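Local coordinates for PKS_KS domain-containing protein (Photorhabdus luminescens subsp. laumondii, PDB 6SMO) that probably extends acyl chains as a beta-ketoacyl-ACP synthase of the thiolase-like superfamily, with a linear pentaketo-aldehyde chain bound in its pocket, at residues Thr325-Ala331 and Ile418-Leu424; Ile282-Ala287 and Ile435-Val440. All blocks are in the same frame, centred on the assembly; numbering follows the deposited sequence.

Followed from the N terminus, the chain first lays down 282-287, at the start of strand 284-293, and then 325-331 on strand 326-330. It returns as two consecutive antiparallel strands, 420-427 and 431-438. The first carries 418-424 and closes contact 1; the second carries 435-440 and closes contact 2. Contact 1 is therefore nested inside the loop of 147 residues closed by contact 2, and the two do not cross. All four strands lie side by side in one mixed sheet, in the order 284-293, 431-438, 420-427, 326-330. The two contacts, their centres about 10 Å apart, meet through probable backbone hydrogen bonds, such as Ala-421 N to Met-437 O at 2.8 Å.

Contact 1: Thr325-Ala331 and Ile418-Leu424; sequences TVNYISA and IKTALKL
Leu-422 is held through both its backbone N and its backbone O: the N bonds Tyr-328 O at 3.0 Å, and the O accepts Ser-330 N at 2.8 Å. These two bonds define a parallel strand pair, whose short axes diverge by 22°. In the buried part, Leu-422 CD1 rests on the Val-326 fork, 3.6 Å from its CG2, the side chains crossing at about a right angle. Ile-329 lies alongside Leu-422 and points the same way, while its CG2 approaches Leu-424 CD1 at 4.0 Å. On the other face, Ala-421 CB meets the Tyr-328 ring at its edge, 3.9 Å from CD2.

The N-terminal end is looser. Strand 326-330 takes three steps, from Val-326 to Ile-329, where strand 420-427 takes two, from Thr-420 to Leu-422, as in a beta bulge. There Asn-327 N reaches Thr-420 O only weakly, at 3.3 Å. With chi1 at 69°, CG sits between backbone N and carbonyl carbon, which lets OD1 accept a hydrogen bond from Lys-419 N at 3.1 Å; ND2 bonds Pro-417 O. The exposed Thr-325 and Lys-419 border this end.

In this mixed core sheet of the thiolase-like fold, helices 306-319 and 337-350 pack beside Leu-422 and Ile-329, helix 372-388 against Tyr-328 and Ala-421, and strands 360-361 and 431-438 flank the pair.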
ATOM      1  N   THR B 325      -7.458  23.019  20.381  1.00 41.86           N
ATOM      2  CA  THR B 325      -6.785  22.204  21.432  1.00 41.31           C
ATOM      3  C   THR B 325      -5.480  21.598  20.898  1.00 39.75           C
ATOM      4  O   THR B 325      -4.693  21.099  21.729  1.00 38.90           O
ATOM      5  CB  THR B 325      -7.711  21.105  21.965  1.00 41.79           C
ATOM      6  OG1 THR B 325      -8.262  20.408  20.847  1.00 42.27           O
ATOM      7  CG2 THR B 325      -8.824  21.643  22.838  1.00 42.50           C
ATOM      8  N   VAL B 326      -5.257  21.631  19.580  1.00 38.76           N
ATOM      9  CA  VAL B 326      -4.031  21.080  18.922  1.00 38.30           C
ATOM     10  C   VAL B 326      -2.853  22.010  19.239  1.00 38.50           C
ATOM     11  O   VAL B 326      -2.864  23.155  18.743  1.00 40.02           O
ATOM     12  CB  VAL B 326      -4.220  20.911  17.400  1.00 37.77           C
ATOM     13  CG1 VAL B 326      -2.956  20.398  16.727  1.00 37.42           C
ATOM     14  CG2 VAL B 326      -5.400  20.008  17.069  1.00 37.86           C
ATOM     15  N   ASN B 327      -1.881  21.532  20.027  1.00 37.81           N
ATOM     16  CA  ASN B 327      -0.693  22.318  20.462  1.00 37.50           C
ATOM     17  C   ASN B 327       0.603  21.536  20.190  1.00 37.46           C
ATOM     18  O   ASN B 327       1.633  21.898  20.787  1.00 37.59           O
ATOM     19  CB  ASN B 327      -0.807  22.735  21.932  1.00 37.38           C
ATOM     20  CG  ASN B 327      -0.691  21.578  22.905  1.00 37.05           C
ATOM     21  OD1 ASN B 327      -0.981  20.433  22.565  1.00 36.94           O
ATOM     22  ND2 ASN B 327      -0.269  21.871  24.124  1.00 36.91           N
ATOM     23  N   TYR B 328       0.568  20.526  19.313  1.00 37.16           N
ATOM     24  CA  TYR B 328       1.766  19.774  18.854  1.00 36.80           C
ATOM     25  C   TYR B 328       1.432  18.959  17.597  1.00 36.33           C
ATOM     26  O   TYR B 328       0.330  18.384  17.526  1.00 37.33           O
ATOM     27  CB  TYR B 328       2.307  18.862  19.957  1.00 36.76           C
ATOM     28  CG  TYR B 328       3.386  17.922  19.481  1.00 37.02           C
ATOM     29  CD1 TYR B 328       4.627  18.401  19.092  1.00 37.00           C
ATOM     30  CD2 TYR B 328       3.157  16.559  19.378  1.00 37.04           C
ATOM     31  CE1 TYR B 328       5.620  17.551  18.633  1.00 36.91           C
ATOM     32  CE2 TYR B 328       4.140  15.696  18.922  1.00 36.85           C
ATOM     33  CZ  TYR B 328       5.375  16.192  18.547  1.00 36.84           C
ATOM     34  OH  TYR B 328       6.342  15.340  18.097  1.00 36.70           O
ATOM     35  N   ILE B 329       2.370  18.915  16.644  1.00 35.51           N
ATOM     36  CA  ILE B 329       2.240  18.196  15.340  1.00 34.63           C
ATOM     37  C   ILE B 329       3.528  17.403  15.083  1.00 34.30           C
ATOM     38  O   ILE B 329       4.604  18.028  15.030  1.00 33.74           O
ATOM     39  CB  ILE B 329       1.937  19.186  14.194  1.00 34.52           C
ATOM     40  CG1 ILE B 329       0.631  19.954  14.425  1.00 34.59           C
ATOM     41  CG2 ILE B 329       1.931  18.478  12.847  1.00 34.19           C
ATOM     42  CD1 ILE B 329       0.536  21.255  13.663  1.00 34.89           C
ATOM     43  N   SER B 330       3.418  16.078  14.938  1.00 34.00           N
ATOM     44  CA  SER B 330       4.502  15.169  14.479  1.00 34.13           C
ATOM     45  C   SER B 330       4.441  15.056  12.951  1.00 34.44           C
ATOM     46  O   SER B 330       3.830  14.093  12.451  1.00 35.49           O
ATOM     47  CB  SER B 330       4.402  13.816  15.136  1.00 33.76           C
ATOM     48  OG  SER B 330       5.383  12.927  14.620  1.00 33.63           O
ATOM     49  N   ALA B 331       5.044  16.012  12.238  1.00 34.24           N
ATOM     50  CA  ALA B 331       4.966  16.131  10.762  1.00 34.26           C
ATOM     51  C   ALA B 331       5.759  14.998  10.101  1.00 34.57           C
ATOM     52  O   ALA B 331       6.663  14.438  10.755  1.00 34.60           O
ATOM     53  CB  ALA B 331       5.466  17.481  10.314  1.00 34.29           C
ATOM     54  N   ILE B 418       1.647  18.468  26.127  1.00 38.97           N
ATOM     55  CA  ILE B 418       0.872  18.087  24.908  1.00 39.08           C
ATOM     56  C   ILE B 418      -0.540  17.682  25.344  1.00 39.86           C
ATOM     57  O   ILE B 418      -0.657  16.755  26.171  1.00 40.21           O
ATOM     58  CB  ILE B 418       1.577  16.955  24.128  1.00 38.73           C
ATOM     59  CG1 ILE B 418       3.031  17.304  23.796  1.00 38.52           C
ATOM     60  CG2 ILE B 418       0.792  16.594  22.873  1.00 38.40           C
ATOM     61  CD1 ILE B 418       3.897  16.102  23.489  1.00 38.22           C
ATOM     62  N   LYS B 419      -1.563  18.360  24.810  1.00 40.13           N
ATOM     63  CA  LYS B 419      -2.999  18.019  25.005  1.00 40.27           C
ATOM     64  C   LYS B 419      -3.454  17.146  23.829  1.00 38.94           C
ATOM     65  O   LYS B 419      -3.575  15.918  24.021  1.00 38.71           O
ATOM     66  CB  LYS B 419      -3.851  19.288  25.141  1.00 41.56           C
ATOM     67  CG  LYS B 419      -4.130  19.733  26.570  1.00 43.24           C
ATOM     68  CD  LYS B 419      -2.910  20.237  27.311  1.00 44.44           C
ATOM     69  CE  LYS B 419      -3.190  20.533  28.769  1.00 45.64           C
ATOM     70  NZ  LYS B 419      -1.992  21.063  29.462  1.00 46.32           N
ATOM     71  N   THR B 420      -3.674  17.760  22.661  1.00 37.59           N
ATOM     72  CA  THR B 420      -4.107  17.095  21.403  1.00 36.57           C
ATOM     73  C   THR B 420      -2.957  17.151  20.393  1.00 35.58           C
ATOM     74  O   THR B 420      -2.529  18.270  20.055  1.00 35.17           O
ATOM     75  CB  THR B 420      -5.379  17.746  20.844  1.00 36.74           C
ATOM     76  OG1 THR B 420      -6.360  17.768  21.882  1.00 36.89           O
ATOM     77  CG2 THR B 420      -5.933  17.021  19.638  1.00 36.81           C
ATOM     78  N   ALA B 421      -2.486  15.987  19.937  1.00 35.03           N
ATOM     79  CA  ALA B 421      -1.347  15.835  19.000  1.00 34.55           C
ATOM     80  C   ALA B 421      -1.860  15.422  17.616  1.00 34.09           C
ATOM     81  O   ALA B 421      -2.787  14.591  17.548  1.00 33.70           O
ATOM     82  CB  ALA B 421      -0.366  14.828  19.546  1.00 34.52           C
ATOM     83  N   LEU B 422      -1.272  15.994  16.561  1.00 34.04           N
ATOM     84  CA  LEU B 422      -1.497  15.609  15.140  1.00 34.11           C
ATOM     85  C   LEU B 422      -0.279  14.826  14.640  1.00 33.85           C
ATOM     86  O   LEU B 422       0.833  15.074  15.144  1.00 33.94           O
ATOM     87  CB  LEU B 422      -1.724  16.868  14.297  1.00 34.52           C
ATOM     88  CG  LEU B 422      -3.175  17.182  13.937  1.00 34.79           C
ATOM     89  CD1 LEU B 422      -4.066  17.200  15.171  1.00 35.26           C
ATOM     90  CD2 LEU B 422      -3.264  18.508  13.199  1.00 35.08           C
ATOM     91  N   LYS B 423      -0.496  13.920  13.683  1.00 33.71           N
ATOM     92  CA  LYS B 423       0.554  13.064  13.068  1.00 33.46           C
ATOM     93  C   LYS B 423       0.296  12.983  11.562  1.00 33.44           C
ATOM     94  O   LYS B 423      -0.621  12.242  11.161  1.00 33.43           O
ATOM     95  CB  LYS B 423       0.550  11.680  13.726  1.00 33.50           C
ATOM     96  CG  LYS B 423       1.422  10.625  13.057  1.00 33.47           C
ATOM     97  CD  LYS B 423       2.907  10.889  13.185  1.00 33.34           C
ATOM     98  CE  LYS B 423       3.727  10.160  12.143  1.00 33.40           C
ATOM     99  NZ  LYS B 423       3.698  10.852  10.833  1.00 33.63           N
ATOM    100  N   LEU B 424       1.080  13.722  10.773  1.00 33.79           N
ATOM    101  CA  LEU B 424       0.923  13.851   9.299  1.00 34.12           C
ATOM    102  C   LEU B 424       1.832  12.828   8.608  1.00 34.26           C
ATOM    103  O   LEU B 424       3.011  12.728   9.001  1.00 34.16           O
ATOM    104  CB  LEU B 424       1.278  15.281   8.879  1.00 34.53           C
ATOM    105  CG  LEU B 424       0.212  16.349   9.135  1.00 34.90           C
ATOM    106  CD1 LEU B 424      -0.396  16.226  10.525  1.00 34.84           C
ATOM    107  CD2 LEU B 424       0.791  17.741   8.939  1.00 35.18           C
TER

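Contact 2: Ile282-Ala287 and Ile435-Val440; sequences IYAELA and IVMRAV
The side chains of Glu-285 and Arg-438 lie side by side on one face of an antiparallel strand pair within the mixed sheet of the ketosynthase, with their carboxylate and guanidinium planes 31° apart. Glu-285 OE1 stands well out of the guanidinium plane, 4.5 Å from Arg-438 NH1, and no N-H is aimed at it. The relation is one of opposite charges beyond salt-bridge range. The same oxygen also comes within 4.0 Å of Arg-438 CD, on the aliphatic stem. Paired on the same face, and both with CG anti to the backbone N (chi1 -173° for Glu-285), the two extended chains run alongside.

Evidence for the pairing is in the backbone. Glu-285 N bonds Arg-438 O at 2.7 Å, and Arg-438 N returns to Glu-285 O at 2.8 Å, which makes these residues a hydrogen-bonded pair. Ala-287 N bonds Val-436 O, also at 2.8 Å, but Val-436 also bonds Gly-288; Ala-287 and Gly-288 thus share Val-436, consistent with a classic bulge. Between them Leu-286 and Met-437 form a non-hydrogen-bonded pair, and the segment axes run at 148°.

The opposite face is apolar: Leu-286 CD1 comes to 4.2 Å from Met-437 CE, and helix 372-388 packs on Met-437 through Leu-382 and Cys-383. Val-436 and Ala-287 instead meet helix 306-319, while strand 29-37 bonds Ala-284 and Leu-286 along the far edge of their strand. At the last modelled residue, Val-440 crosses Ile-282 at about a right angle, its CG2 set 3.8 Å from Ile-282 CG2.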
ATOM      1  N   ILE B 282      -1.587   3.046  30.003  1.00 39.62           N
ATOM      2  CA  ILE B 282      -2.053   3.739  28.765  1.00 39.25           C
ATOM      3  C   ILE B 282      -1.058   4.851  28.415  1.00 38.75           C
ATOM      4  O   ILE B 282      -0.885   5.773  29.238  1.00 38.27           O
ATOM      5  CB  ILE B 282      -3.485   4.283  28.953  1.00 39.88           C
ATOM      6  CG1 ILE B 282      -4.481   3.160  29.259  1.00 40.47           C
ATOM      7  CG2 ILE B 282      -3.918   5.101  27.744  1.00 39.78           C
ATOM      8  CD1 ILE B 282      -5.756   3.631  29.919  1.00 41.03           C
ATOM      9  N   TYR B 283      -0.437   4.763  27.235  1.00 38.18           N
ATOM     10  CA  TYR B 283       0.504   5.777  26.689  1.00 37.95           C
ATOM     11  C   TYR B 283      -0.289   7.009  26.238  1.00 37.98           C
ATOM     12  O   TYR B 283      -0.011   8.120  26.729  1.00 37.22           O
ATOM     13  CB  TYR B 283       1.332   5.193  25.539  1.00 37.75           C
ATOM     14  CG  TYR B 283       2.481   4.320  25.975  1.00 37.87           C
ATOM     15  CD1 TYR B 283       3.746   4.852  26.169  1.00 37.89           C
ATOM     16  CD2 TYR B 283       2.309   2.963  26.199  1.00 37.95           C
ATOM     17  CE1 TYR B 283       4.809   4.062  26.576  1.00 37.81           C
ATOM     18  CE2 TYR B 283       3.362   2.158  26.601  1.00 38.04           C
ATOM     19  CZ  TYR B 283       4.618   2.709  26.788  1.00 37.95           C
ATOM     20  OH  TYR B 283       5.666   1.930  27.186  1.00 38.24           O
ATOM     21  N   ALA B 284      -1.250   6.804  25.333  1.00 38.30           N
ATOM     22  CA  ALA B 284      -2.087   7.869  24.732  1.00 38.77           C
ATOM     23  C   ALA B 284      -3.345   7.261  24.098  1.00 39.29           C
ATOM     24  O   ALA B 284      -3.359   6.039  23.846  1.00 39.93           O
ATOM     25  CB  ALA B 284      -1.279   8.637  23.716  1.00 38.65           C
ATOM     26  N   GLU B 285      -4.358   8.100  23.860  1.00 39.52           N
ATOM     27  CA  GLU B 285      -5.623   7.740  23.168  1.00 39.14           C
ATOM     28  C   GLU B 285      -5.472   8.051  21.675  1.00 38.09           C
ATOM     29  O   GLU B 285      -5.130   9.206  21.352  1.00 37.61           O
ATOM     30  CB  GLU B 285      -6.796   8.515  23.773  1.00 40.12           C
ATOM     31  CG  GLU B 285      -8.156   8.085  23.249  1.00 40.64           C
ATOM     32  CD  GLU B 285      -9.289   9.050  23.556  1.00 41.36           C
ATOM     33  OE1 GLU B 285      -9.220   9.734  24.598  1.00 42.53           O
ATOM     34  OE2 GLU B 285     -10.237   9.119  22.749  1.00 41.19           O
ATOM     35  N   LEU B 286      -5.703   7.058  20.811  1.00 36.90           N
ATOM     36  CA  LEU B 286      -5.780   7.223  19.334  1.00 36.21           C
ATOM     37  C   LEU B 286      -7.220   7.623  18.985  1.00 35.31           C
ATOM     38  O   LEU B 286      -8.071   6.724  18.847  1.00 35.79           O
ATOM     39  CB  LEU B 286      -5.352   5.915  18.656  1.00 36.51           C
ATOM     40  CG  LEU B 286      -4.760   6.055  17.253  1.00 36.95           C
ATOM     41  CD1 LEU B 286      -3.837   4.888  16.934  1.00 37.23           C
ATOM     42  CD2 LEU B 286      -5.853   6.169  16.201  1.00 37.34           C
ATOM     43  N   ALA B 287      -7.473   8.931  18.871  1.00 34.51           N
ATOM     44  CA  ALA B 287      -8.821   9.550  18.896  1.00 34.48           C
ATOM     45  C   ALA B 287      -9.510   9.426  17.530  1.00 34.20           C
ATOM     46  O   ALA B 287     -10.689   9.020  17.509  1.00 34.38           O
ATOM     47  CB  ALA B 287      -8.717  10.993  19.326  1.00 34.60           C
ATOM     48  N   ILE B 435      -3.574  10.906  11.759  1.00 30.34           N
ATOM     49  CA  ILE B 435      -4.195  10.361  13.004  1.00 30.63           C
ATOM     50  C   ILE B 435      -4.103  11.436  14.092  1.00 30.94           C
ATOM     51  O   ILE B 435      -3.082  12.148  14.140  1.00 30.38           O
ATOM     52  CB  ILE B 435      -3.546   9.033  13.450  1.00 30.79           C
ATOM     53  CG1 ILE B 435      -2.025   9.137  13.583  1.00 30.87           C
ATOM     54  CG2 ILE B 435      -3.949   7.899  12.521  1.00 30.82           C
ATOM     55  CD1 ILE B 435      -1.411   8.072  14.460  1.00 31.26           C
ATOM     56  N   VAL B 436      -5.148  11.555  14.914  1.00 31.71           N
ATOM     57  CA  VAL B 436      -5.220  12.501  16.066  1.00 32.40           C
ATOM     58  C   VAL B 436      -5.007  11.694  17.350  1.00 33.35           C
ATOM     59  O   VAL B 436      -5.870  10.853  17.664  1.00 33.67           O
ATOM     60  CB  VAL B 436      -6.559  13.263  16.092  1.00 32.32           C
ATOM     61  CG1 VAL B 436      -6.643  14.223  17.269  1.00 32.46           C
ATOM     62  CG2 VAL B 436      -6.813  13.999  14.785  1.00 32.32           C
ATOM     63  N   MET B 437      -3.890  11.934  18.044  1.00 34.74           N
ATOM     64  CA  MET B 437      -3.574  11.315  19.357  1.00 36.16           C
ATOM     65  C   MET B 437      -3.850  12.330  20.470  1.00 36.79           C
ATOM     66  O   MET B 437      -3.800  13.546  20.196  1.00 36.33           O
ATOM     67  CB  MET B 437      -2.116  10.853  19.418  1.00 36.98           C
ATOM     68  CG  MET B 437      -1.843   9.645  18.547  1.00 38.21           C
ATOM     69  SD  MET B 437      -0.435   8.680  19.132  1.00 39.91           S
ATOM     70  CE  MET B 437      -0.542   7.258  18.048  1.00 40.28           C
ATOM     71  N   ARG B 438      -4.126  11.833  21.677  1.00 38.33           N
ATOM     72  CA  ARG B 438      -4.648  12.623  22.822  1.00 39.98           C
ATOM     73  C   ARG B 438      -4.121  12.025  24.131  1.00 40.23           C
ATOM     74  O   ARG B 438      -3.977  10.787  24.202  1.00 40.17           O
ATOM     75  CB  ARG B 438      -6.179  12.611  22.774  1.00 41.70           C
ATOM     76  CG  ARG B 438      -6.857  13.597  23.714  1.00 43.62           C
ATOM     77  CD  ARG B 438      -8.366  13.499  23.595  1.00 45.55           C
ATOM     78  NE  ARG B 438      -9.070  14.421  24.474  1.00 47.42           N
ATOM     79  CZ  ARG B 438     -10.393  14.522  24.568  1.00 49.06           C
ATOM     80  NH1 ARG B 438     -11.180  13.751  23.833  1.00 49.74           N
ATOM     81  NH2 ARG B 438     -10.929  15.396  25.404  1.00 50.26           N
ATOM     82  N   ALA B 439      -3.840  12.877  25.122  1.00 40.84           N
ATOM     83  CA  ALA B 439      -3.419  12.484  26.486  1.00 41.41           C
ATOM     84  C   ALA B 439      -4.651  12.044  27.286  1.00 42.39           C
ATOM     85  O   ALA B 439      -5.732  12.629  27.075  1.00 42.82           O
ATOM     86  CB  ALA B 439      -2.703  13.629  27.159  1.00 41.23           C
ATOM     87  N   VAL B 440      -4.485  11.047  28.162  1.00 43.53           N
ATOM     88  CA  VAL B 440      -5.559  10.492  29.040  1.00 44.45           C
ATOM     89  C   VAL B 440      -5.318  10.986  30.471  1.00 44.44           C
ATOM     90  O   VAL B 440      -4.192  10.961  30.970  1.00 43.66           O
ATOM     91  CB  VAL B 440      -5.603   8.951  28.973  1.00 44.97           C
ATOM     92  CG1 VAL B 440      -6.758   8.378  29.782  1.00 45.78           C
ATOM     93  CG2 VAL B 440      -5.664   8.450  27.537  1.00 44.81           C
TER